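Local atomic coordinates of NADPH-dependent aldehyde reductase YqhD (Escherichia coli, PDB entry 4QGS), a protein that reduces a broad range of short-chain aldehydes to alcohols with NADPH, using one zinc ion per subunit. Residues Q198-T210 with A340-T352. Sequence-based numbering, arbitrary orientation.
Sequences QVANGVVDAFVHT and ATRNFFEQLGVPT. With ZN (zinc ion), chain B.
Two consecutive phenylalanines, Phe344 and Phe345, meet the Phe207 ring from the same side of its plane, each turned differently against it. Phe345 points its edge at the Phe207 face in an offset edge-to-face pair, with the planes at 87° and Phe345 CZ 3.9 Å from Phe207 CD2. Phe344 lies obliquely to Phe207, and its CE2 comes 3.7 Å from Phe207 CD1. CG of Phe207 stands anti to the backbone N (chi1 -170°), which carries the ring across to the other helix. Thr341 CG2 meets the same ring at CE2. An alanine in place of Phe207 would probably open a gap between the helices and leave the Phe344 and Phe345 rings without their shared partner. Val204 CG1 makes a CH-pi contact over one face of Phe345. Its other methyl, CG2, touches Leu348 CD1 and Val350 CG2, each at 3.8 Å. Both helices belong to the helical C-terminal part of this iron-containing alcohol dehydrogenase family member, and they run nearly antiparallel, at 157°. Gly349, with positive phi, forms a Schellman motif with the last turn of helix 330-347. Beyond the turn, Val350 CG2 packs 4.0 Å from Ala200 CB. Away from this apolar side, helix 196-211 gives Asp205 OD1 and His209 NE2 to the zinc ion, each at 2.1 Å. His278 and His292 complete the protein ligands, with two waters also bound.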
ATOM      1  N   GLN A 198     -10.929   8.218  -3.155  1.00 17.51           N
ATOM      2  CA  GLN A 198      -9.948   7.570  -2.296  0.51 20.11           C
ATOM      3  C   GLN A 198     -10.455   6.226  -1.777  1.00 17.96           C
ATOM      4  O   GLN A 198      -9.669   5.297  -1.609  1.00 17.87           O
ATOM      5  CB  GLN A 198      -9.573   8.474  -1.121  0.51 24.73           C
ATOM      6  CG  GLN A 198      -8.818   9.746  -1.511  0.51 27.45           C
ATOM      7  CD  GLN A 198      -8.473  10.600  -0.302  0.51 31.42           C
ATOM      8  OE1 GLN A 198      -8.913  10.318   0.809  0.51 34.20           O
ATOM      9  NE2 GLN A 198      -7.697  11.654  -0.517  0.51 34.63           N
ATOM     10  N   VAL A 199     -11.760   6.128  -1.524  1.00 15.58           N
ATOM     11  CA  VAL A 199     -12.328   4.860  -1.037  1.00 15.33           C
ATOM     12  C   VAL A 199     -12.223   3.806  -2.135  1.00 17.45           C
ATOM     13  O   VAL A 199     -11.763   2.674  -1.901  1.00 16.98           O
ATOM     14  CB  VAL A 199     -13.799   5.018  -0.596  1.00 17.66           C
ATOM     15  CG1 VAL A 199     -14.416   3.653  -0.281  1.00 17.23           C
ATOM     16  CG2 VAL A 199     -13.881   5.913   0.626  1.00 18.20           C
ATOM     17  N   ALA A 200     -12.632   4.181  -3.343  1.00 14.68           N
ATOM     18  CA  ALA A 200     -12.537   3.248  -4.471  1.00 16.63           C
ATOM     19  C   ALA A 200     -11.092   2.861  -4.762  1.00 16.45           C
ATOM     20  O   ALA A 200     -10.785   1.670  -4.964  1.00 15.80           O
ATOM     21  CB  ALA A 200     -13.187   3.844  -5.720  1.00 15.91           C
ATOM     22  N   ASN A 201     -10.193   3.847  -4.791  1.00 16.37           N
ATOM     23  CA  ASN A 201      -8.781   3.539  -5.033  1.00 15.18           C
ATOM     24  C   ASN A 201      -8.220   2.564  -3.997  1.00 16.93           C
ATOM     25  O   ASN A 201      -7.425   1.675  -4.331  1.00 16.02           O
ATOM     26  CB  ASN A 201      -7.916   4.792  -5.026  1.00 16.66           C
ATOM     27  CG  ASN A 201      -8.114   5.653  -6.261  1.00 19.42           C
ATOM     28  OD1 ASN A 201      -8.710   5.221  -7.252  1.00 18.38           O
ATOM     29  ND2 ASN A 201      -7.602   6.882  -6.205  1.00 18.68           N
ATOM     30  N   GLY A 202      -8.600   2.758  -2.739  1.00 17.01           N
ATOM     31  CA  GLY A 202      -8.133   1.879  -1.672  1.00 15.89           C
ATOM     32  C   GLY A 202      -8.597   0.454  -1.876  1.00 16.84           C
ATOM     33  O   GLY A 202      -7.835  -0.503  -1.643  1.00 15.60           O
ATOM     34  N   VAL A 203      -9.848   0.298  -2.293  1.00 14.10           N
ATOM     35  CA  VAL A 203     -10.391  -1.030  -2.549  1.00 15.72           C
ATOM     36  C   VAL A 203      -9.642  -1.700  -3.707  1.00 16.65           C
ATOM     37  O   VAL A 203      -9.243  -2.860  -3.616  1.00 14.94           O
ATOM     38  CB  VAL A 203     -11.901  -0.970  -2.838  1.00 15.87           C
ATOM     39  CG1 VAL A 203     -12.396  -2.308  -3.390  1.00 17.32           C
ATOM     40  CG2 VAL A 203     -12.642  -0.607  -1.562  1.00 15.22           C
ATOM     41  N   VAL A 204      -9.432  -0.966  -4.794  1.00 14.26           N
ATOM     42  CA  VAL A 204      -8.711  -1.520  -5.934  1.00 13.96           C
ATOM     43  C   VAL A 204      -7.271  -1.886  -5.569  1.00 17.04           C
ATOM     44  O   VAL A 204      -6.785  -2.970  -5.916  1.00 16.52           O
ATOM     45  CB  VAL A 204      -8.710  -0.535  -7.115  1.00 12.50           C
ATOM     46  CG1 VAL A 204      -7.768  -1.036  -8.216  1.00 15.58           C
ATOM     47  CG2 VAL A 204     -10.117  -0.391  -7.663  1.00 14.88           C
ATOM     48  N   ASP A 205      -6.594  -1.008  -4.838  1.00 16.21           N
ATOM     49  CA  ASP A 205      -5.193  -1.245  -4.495  1.00 14.85           C
ATOM     50  C   ASP A 205      -5.075  -2.478  -3.593  1.00 15.33           C
ATOM     51  O   ASP A 205      -4.218  -3.349  -3.823  1.00 16.55           O
ATOM     52  CB  ASP A 205      -4.598  -0.015  -3.819  1.00 18.60           C
ATOM     53  CG  ASP A 205      -3.087  -0.137  -3.578  1.00 19.70           C
ATOM     54  OD1 ASP A 205      -2.326  -0.653  -4.446  1.00 19.65           O
ATOM     55  OD2 ASP A 205      -2.661   0.303  -2.489  1.00 32.97           O
ATOM     56  N   ALA A 206      -5.956  -2.580  -2.598  1.00 14.94           N
ATOM     57  CA  ALA A 206      -5.964  -3.790  -1.752  1.00 16.25           C
ATOM     58  C   ALA A 206      -6.215  -5.063  -2.577  1.00 16.38           C
ATOM     59  O   ALA A 206      -5.558  -6.095  -2.376  1.00 16.41           O
ATOM     60  CB  ALA A 206      -7.010  -3.658  -0.647  1.00 15.02           C
ATOM     61  N   PHE A 207      -7.157  -4.984  -3.508  1.00 15.21           N
ATOM     62  CA  PHE A 207      -7.524  -6.116  -4.349  1.00 16.17           C
ATOM     63  C   PHE A 207      -6.310  -6.555  -5.158  1.00 16.82           C
ATOM     64  O   PHE A 207      -5.973  -7.747  -5.229  1.00 16.04           O
ATOM     65  CB  PHE A 207      -8.695  -5.725  -5.266  1.00 14.22           C
ATOM     66  CG  PHE A 207      -9.327  -6.885  -6.010  1.00 15.80           C
ATOM     67  CD1 PHE A 207     -10.514  -7.450  -5.563  1.00 18.16           C
ATOM     68  CD2 PHE A 207      -8.743  -7.391  -7.170  1.00 14.82           C
ATOM     69  CE1 PHE A 207     -11.119  -8.492  -6.258  1.00 20.04           C
ATOM     70  CE2 PHE A 207      -9.343  -8.447  -7.866  1.00 17.51           C
ATOM     71  CZ  PHE A 207     -10.525  -8.995  -7.410  1.00 18.59           C
ATOM     72  N   VAL A 208      -5.625  -5.577  -5.744  1.00 15.65           N
ATOM     73  CA  VAL A 208      -4.489  -5.890  -6.600  1.00 14.00           C
ATOM     74  C   VAL A 208      -3.293  -6.363  -5.784  1.00 16.40           C
ATOM     75  O   VAL A 208      -2.629  -7.315  -6.192  1.00 15.60           O
ATOM     76  CB  VAL A 208      -4.111  -4.680  -7.475  1.00 13.08           C
ATOM     77  CG1 VAL A 208      -2.846  -4.992  -8.277  1.00 14.80           C
ATOM     78  CG2 VAL A 208      -5.275  -4.356  -8.404  1.00 15.92           C
ATOM     79  N   HIS A 209      -3.028  -5.755  -4.623  1.00 14.33           N
ATOM     80  CA  HIS A 209      -1.946  -6.277  -3.773  1.00 15.19           C
ATOM     81  C   HIS A 209      -2.176  -7.755  -3.466  1.00 17.63           C
ATOM     82  O   HIS A 209      -1.221  -8.539  -3.432  1.00 16.75           O
ATOM     83  CB  HIS A 209      -1.807  -5.480  -2.471  1.00 17.73           C
ATOM     84  CG  HIS A 209      -1.001  -4.227  -2.622  1.00 19.99           C
ATOM     85  ND1 HIS A 209       0.222  -4.046  -2.012  1.00 20.37           N
ATOM     86  CD2 HIS A 209      -1.234  -3.098  -3.340  1.00 17.99           C
ATOM     87  CE1 HIS A 209       0.699  -2.854  -2.332  1.00 21.45           C
ATOM     88  NE2 HIS A 209      -0.164  -2.261  -3.135  1.00 19.47           N
ATOM     89  N   THR A 210      -3.437  -8.131  -3.270  1.00 15.66           N
ATOM     90  CA  THR A 210      -3.776  -9.524  -2.988  1.00 15.73           C
ATOM     91  C   THR A 210      -3.488 -10.408  -4.204  1.00 18.70           C
ATOM     92  O   THR A 210      -2.812 -11.430  -4.076  1.00 16.78           O
ATOM     93  CB  THR A 210      -5.234  -9.671  -2.570  1.00 14.01           C
ATOM     94  OG1 THR A 210      -5.477  -8.823  -1.437  1.00 16.84           O
ATOM     95  CG2 THR A 210      -5.545 -11.154  -2.187  1.00 15.54           C
ATOM     96  N   ALA A 340     -15.096 -10.120 -15.213  1.00 19.36           N
ATOM     97  CA  ALA A 340     -15.718  -9.817 -13.924  1.00 19.89           C
ATOM     98  C   ALA A 340     -14.838  -8.871 -13.107  1.00 19.66           C
ATOM     99  O   ALA A 340     -15.346  -8.002 -12.394  1.00 19.16           O
ATOM    100  CB  ALA A 340     -16.001 -11.105 -13.120  1.00 19.15           C
ATOM    101  N   THR A 341     -13.523  -9.056 -13.208  1.00 18.17           N
ATOM    102  CA  THR A 341     -12.570  -8.216 -12.483  1.00 19.09           C
ATOM    103  C   THR A 341     -12.584  -6.795 -13.053  1.00 20.38           C
ATOM    104  O   THR A 341     -12.646  -5.812 -12.310  1.00 17.85           O
ATOM    105  CB  THR A 341     -11.147  -8.809 -12.548  1.00 19.73           C
ATOM    106  OG1 THR A 341     -11.183 -10.166 -12.084  1.00 18.66           O
ATOM    107  CG2 THR A 341     -10.174  -8.012 -11.684  1.00 18.78           C
ATOM    108  N   ARG A 342     -12.535  -6.700 -14.376  1.00 17.15           N
ATOM    109  CA  ARG A 342     -12.632  -5.419 -15.043  1.00 18.00           C
ATOM    110  C   ARG A 342     -13.919  -4.713 -14.636  1.00 17.87           C
ATOM    111  O   ARG A 342     -13.903  -3.549 -14.244  1.00 20.81           O
ATOM    112  CB  ARG A 342     -12.579  -5.604 -16.557  1.00 21.20           C
ATOM    113  CG  ARG A 342     -12.362  -4.318 -17.316  1.00 24.42           C
ATOM    114  CD  ARG A 342     -12.366  -4.563 -18.831  1.00 25.03           C
ATOM    115  NE  ARG A 342     -11.198  -5.277 -19.355  1.00 25.87           N
ATOM    116  CZ  ARG A 342     -10.005  -4.716 -19.555  1.00 23.50           C
ATOM    117  NH1 ARG A 342      -9.011  -5.418 -20.071  1.00 28.90           N
ATOM    118  NH2 ARG A 342      -9.795  -3.454 -19.217  1.00 20.40           N
ATOM    119  N   ASN A 343     -15.033  -5.429 -14.704  1.00 18.28           N
ATOM    120  CA  ASN A 343     -16.315  -4.847 -14.344  1.00 18.95           C
ATOM    121  C   ASN A 343     -16.362  -4.376 -12.893  1.00 20.09           C
ATOM    122  O   ASN A 343     -16.920  -3.319 -12.593  1.00 20.02           O
ATOM    123  CB  ASN A 343     -17.448  -5.839 -14.604  1.00 20.52           C
ATOM    124  CG  ASN A 343     -18.802  -5.268 -14.234  1.00 23.63           C
ATOM    125  OD1 ASN A 343     -19.321  -4.380 -14.929  1.00 25.98           O
ATOM    126  ND2 ASN A 343     -19.374  -5.749 -13.142  1.00 22.80           N
ATOM    127  N   PHE A 344     -15.766  -5.158 -11.991  1.00 17.75           N
ATOM    128  CA  PHE A 344     -15.710  -4.788 -10.579  1.00 18.44           C
ATOM    129  C   PHE A 344     -15.014  -3.425 -10.418  1.00 16.98           C
ATOM    130  O   PHE A 344     -15.528  -2.532  -9.744  1.00 17.30           O
ATOM    131  CB  PHE A 344     -14.997  -5.889  -9.772  1.00 15.81           C
ATOM    132  CG  PHE A 344     -14.784  -5.552  -8.318  1.00 17.78           C
ATOM    133  CD1 PHE A 344     -15.866  -5.366  -7.467  1.00 18.03           C
ATOM    134  CD2 PHE A 344     -13.498  -5.444  -7.799  1.00 17.09           C
ATOM    135  CE1 PHE A 344     -15.672  -5.061  -6.125  1.00 18.35           C
ATOM    136  CE2 PHE A 344     -13.301  -5.132  -6.460  1.00 19.51           C
ATOM    137  CZ  PHE A 344     -14.389  -4.937  -5.628  1.00 18.73           C
ATOM    138  N   PHE A 345     -13.858  -3.264 -11.054  1.00 16.60           N
ATOM    139  CA  PHE A 345     -13.119  -1.995 -11.000  1.00 16.81           C
ATOM    140  C   PHE A 345     -13.956  -0.848 -11.580  1.00 17.08           C
ATOM    141  O   PHE A 345     -14.083   0.231 -10.972  1.00 17.29           O
ATOM    142  CB  PHE A 345     -11.799  -2.100 -11.756  1.00 15.40           C
ATOM    143  CG  PHE A 345     -10.799  -3.060 -11.139  1.00 15.35           C
ATOM    144  CD1 PHE A 345     -10.955  -3.522  -9.846  1.00 17.23           C
ATOM    145  CD2 PHE A 345      -9.688  -3.456 -11.865  1.00 18.62           C
ATOM    146  CE1 PHE A 345     -10.017  -4.404  -9.281  1.00 15.92           C
ATOM    147  CE2 PHE A 345      -8.751  -4.329 -11.330  1.00 17.22           C
ATOM    148  CZ  PHE A 345      -8.920  -4.809 -10.028  1.00 13.67           C
ATOM    149  N   GLU A 346     -14.555  -1.084 -12.743  1.00 16.99           N
ATOM    150  CA  GLU A 346     -15.347  -0.028 -13.379  1.00 19.74           C
ATOM    151  C   GLU A 346     -16.545   0.399 -12.538  1.00 20.31           C
ATOM    152  O   GLU A 346     -16.843   1.598 -12.458  1.00 19.23           O
ATOM    153  CB  GLU A 346     -15.788  -0.471 -14.767  1.00 19.85           C
ATOM    154  CG  GLU A 346     -14.573  -0.893 -15.571  1.00 21.28           C
ATOM    155  CD  GLU A 346     -14.701  -0.767 -17.050  1.00 38.54           C
ATOM    156  OE1 GLU A 346     -13.975   0.089 -17.621  1.00 38.48           O
ATOM    157  OE2 GLU A 346     -15.486  -1.545 -17.635  1.00 41.21           O
ATOM    158  N   GLN A 347     -17.210  -0.558 -11.893  1.00 19.71           N
ATOM    159  CA  GLN A 347     -18.373  -0.234 -11.057  1.00 20.73           C
ATOM    160  C   GLN A 347     -17.984   0.493  -9.775  1.00 21.41           C
ATOM    161  O   GLN A 347     -18.813   1.178  -9.172  1.00 20.97           O
ATOM    162  CB  GLN A 347     -19.168  -1.497 -10.723  1.00 25.48           C
ATOM    163  CG  GLN A 347     -19.824  -2.170 -11.928  1.00 30.36           C
ATOM    164  CD  GLN A 347     -20.679  -1.230 -12.759  1.00 39.98           C
ATOM    165  OE1 GLN A 347     -21.312  -0.307 -12.239  1.00 42.66           O
ATOM    166  NE2 GLN A 347     -20.696  -1.460 -14.070  1.00 47.69           N
ATOM    167  N   LEU A 348     -16.725   0.356  -9.357  1.00 17.45           N
ATOM    168  CA  LEU A 348     -16.193   1.173  -8.269  1.00 17.85           C
ATOM    169  C   LEU A 348     -15.882   2.599  -8.721  1.00 16.69           C
ATOM    170  O   LEU A 348     -15.538   3.449  -7.903  1.00 21.12           O
ATOM    171  CB  LEU A 348     -14.919   0.546  -7.691  1.00 20.47           C
ATOM    172  CG  LEU A 348     -15.081  -0.758  -6.912  1.00 17.91           C
ATOM    173  CD1 LEU A 348     -13.690  -1.319  -6.600  1.00 17.33           C
ATOM    174  CD2 LEU A 348     -15.896  -0.559  -5.628  1.00 20.30           C
ATOM    175  N   GLY A 349     -15.990   2.852 -10.023  1.00 19.27           N
ATOM    176  CA  GLY A 349     -15.683   4.168 -10.563  1.00 18.50           C
ATOM    177  C   GLY A 349     -14.239   4.319 -11.003  1.00 19.43           C
ATOM    178  O   GLY A 349     -13.747   5.438 -11.156  1.00 22.15           O
ATOM    179  N   VAL A 350     -13.555   3.195 -11.222  1.00 15.09           N
ATOM    180  CA  VAL A 350     -12.153   3.199 -11.640  1.00 18.55           C
ATOM    181  C   VAL A 350     -11.993   2.564 -13.024  1.00 19.06           C
ATOM    182  O   VAL A 350     -11.889   1.345 -13.143  1.00 19.80           O
ATOM    183  CB  VAL A 350     -11.234   2.436 -10.646  1.00 16.78           C
ATOM    184  CG1 VAL A 350      -9.767   2.702 -10.981  1.00 19.31           C
ATOM    185  CG2 VAL A 350     -11.542   2.839  -9.197  1.00 18.59           C
ATOM    186  N   PRO A 351     -11.988   3.391 -14.076  1.00 18.90           N
ATOM    187  CA  PRO A 351     -11.916   2.920 -15.467  1.00 19.85           C
ATOM    188  C   PRO A 351     -10.667   2.110 -15.780  1.00 18.82           C
ATOM    189  O   PRO A 351      -9.609   2.332 -15.184  1.00 21.02           O
ATOM    190  CB  PRO A 351     -11.923   4.228 -16.280  1.00 18.70           C
ATOM    191  CG  PRO A 351     -12.601   5.203 -15.407  1.00 22.74           C
ATOM    192  CD  PRO A 351     -12.194   4.848 -13.999  1.00 19.37           C
ATOM    193  N   THR A 352     -10.772   1.201 -16.742  1.00 16.79           N
ATOM    194  CA  THR A 352      -9.694   0.241 -16.969  1.00 16.14           C
ATOM    195  C   THR A 352      -9.003   0.302 -18.334  1.00 19.20           C
ATOM    196  O   THR A 352      -8.255  -0.594 -18.672  1.00 18.02           O
ATOM    197  CB  THR A 352     -10.214  -1.196 -16.768  1.00 20.96           C
ATOM    198  OG1 THR A 352     -11.233  -1.467 -17.736  1.00 20.91           O
ATOM    199  CG2 THR A 352     -10.789  -1.372 -15.354  1.00 21.90           C
TER
HETATM  200 ZN    ZN B 401      -0.193  -0.649  -4.435  1.00 22.30          ZN
HETATM  201  O   HOH W   1       1.775  -0.179  -3.887  1.00 26.32           O
HETATM  202  O   HOH W   2      -0.352   0.573  -2.670  1.00 27.91           O